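Local coordinates for type IV secretion system protein VirB11 (Brucella suis, PDB 2GZA), which hydrolyses ATP as a hexameric ATPase of the type IV secretion system, a virulence machinery of this pathogen, at residues 84-87 with 88-91. Residues are numbered along the deposited sequence; the frame is centred on the assembly and turned at random.
Sequences DISD and SRPV
Arg89 N gives a weak hydrogen bond to Ser86 O (3.3 Å), and this bond closes a type I beta turn over Ser86, Asp87, Ser88 and Arg89. The turn reverses the chain in the loop between helix 67-81 and strand 91-95, an outermost strand of the antiparallel sheet. It lies at the surface, away from the predicted ATP site.

The tight side faces the protein. With CG1 anti to the backbone N (chi1 -176°), Ile85 CG1 comes within 3.8 Å of Arg89 O, and Ile85 CD1 lies 4.0 Å from Pro90 O. The same side chain joins the loop to helix 67-81, through Thr75 and Ala78, and to strand 101-105, through Ile104. Ile85 CA also makes a C-H...O contact with Arg89 O at 3.4 Å. Pro90 is buried. Its backbone is hydrogen-bonded to Arg106, just before strand 91-95 pairs with strand 101-105.

The other side is looser and more open to solvent, with Asp84, Ser88 and Arg89 exposed. The two serine hydroxyls meet: Ser86 OG and Ser88 OG are hydrogen-bonded at 3.2 Å. Both hydroxyls sit between backbone N and carbonyl carbon, which turns Ser86 OG back over the turn, 3.6 Å from Arg89 CB. Arg89, extended from CG to NE, crosses the Asp84 side chain at a slant, with Arg89 CD 3.5 Å from Asp84 OD2. The carboxylate and guanidinium planes are 61° apart, not coplanar as in a bidentate pair. One long salt bridge links them: Asp84 OD1 comes to the guanidinium edge, in its plane, 3.5 Å from Arg89 NH1.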
loop_
_atom_site.group_PDB
_atom_site.type_symbol
_atom_site.label_atom_id
_atom_site.label_comp_id
_atom_site.label_asym_id
_atom_site.label_seq_id
_atom_site.Cartn_x
_atom_site.Cartn_y
_atom_site.Cartn_z
ATOM N N ASP C 84 26.707 18.108 -24.764
ATOM C CA ASP C 84 26.927 17.588 -26.104
ATOM C C ASP C 84 25.616 17.379 -26.852
ATOM O O ASP C 84 24.710 16.697 -26.367
ATOM C CB ASP C 84 27.756 16.293 -26.065
ATOM C CG ASP C 84 27.176 15.246 -25.116
ATOM O OD1 ASP C 84 26.932 15.573 -23.932
ATOM O OD2 ASP C 84 26.970 14.089 -25.556
ATOM N N ILE C 85 25.541 18.000 -28.020
ATOM C CA ILE C 85 24.454 17.734 -28.933
ATOM C C ILE C 85 24.984 16.820 -30.049
ATOM O O ILE C 85 25.434 17.266 -31.108
ATOM C CB ILE C 85 23.773 19.017 -29.497
ATOM C CG1 ILE C 85 22.568 18.633 -30.366
ATOM C CG2 ILE C 85 24.760 19.880 -30.270
ATOM C CD1 ILE C 85 21.415 19.603 -30.275
ATOM N N SER C 86 24.932 15.543 -29.734
ATOM C CA SER C 86 25.338 14.476 -30.607
ATOM C C SER C 86 24.080 13.843 -31.162
ATOM O O SER C 86 22.964 14.258 -30.839
ATOM C CB SER C 86 26.166 13.433 -29.844
ATOM O OG SER C 86 25.460 12.955 -28.709
ATOM N N ASP C 87 24.272 12.831 -32.002
ATOM C CA ASP C 87 23.202 12.063 -32.600
ATOM C C ASP C 87 22.644 11.032 -31.591
ATOM O O ASP C 87 21.608 10.412 -31.842
ATOM C CB ASP C 87 23.708 11.494 -33.941
ATOM C CG ASP C 87 23.214 10.115 -34.260
ATOM O OD1 ASP C 87 24.058 9.192 -34.333
ATOM O OD2 ASP C 87 21.990 9.954 -34.452
ATOM N N SER C 88 23.322 10.889 -30.432
ATOM C CA SER C 88 22.870 10.043 -29.304
ATOM C C SER C 88 22.349 10.907 -28.138
ATOM O O SER C 88 21.861 10.392 -27.133
ATOM C CB SER C 88 23.983 9.093 -28.854
ATOM O OG SER C 88 25.218 9.785 -28.721
ATOM N N ARG C 89 22.460 12.223 -28.323
ATOM C CA ARG C 89 21.868 13.214 -27.412
ATOM C C ARG C 89 21.371 14.400 -28.250
ATOM O O ARG C 89 22.025 15.438 -28.332
ATOM C CB ARG C 89 22.863 13.649 -26.339
ATOM C CG ARG C 89 22.945 12.663 -25.175
ATOM C CD ARG C 89 23.958 13.052 -24.121
ATOM N NE ARG C 89 23.857 12.175 -22.955
ATOM C CZ ARG C 89 24.767 12.089 -21.988
ATOM N NH1 ARG C 89 25.874 12.822 -22.029
ATOM N NH2 ARG C 89 24.569 11.258 -20.976
ATOM N N PRO C 90 20.200 14.229 -28.892
ATOM C CA PRO C 90 19.694 15.179 -29.875
ATOM C C PRO C 90 18.731 16.261 -29.370
ATOM O O PRO C 90 18.282 17.087 -30.164
ATOM C CB PRO C 90 18.981 14.266 -30.880
ATOM C CG PRO C 90 18.758 12.937 -30.149
ATOM C CD PRO C 90 19.303 13.071 -28.769
ATOM N N VAL C 91 18.415 16.260 -28.080
ATOM C CA VAL C 91 17.551 17.289 -27.504
ATOM C C VAL C 91 18.338 18.121 -26.499
ATOM O O VAL C 91 18.928 17.586 -25.565
ATOM C CB VAL C 91 16.274 16.684 -26.876
ATOM C CG1 VAL C 91 15.471 17.746 -26.152
ATOM C CG2 VAL C 91 15.431 16.025 -27.954
#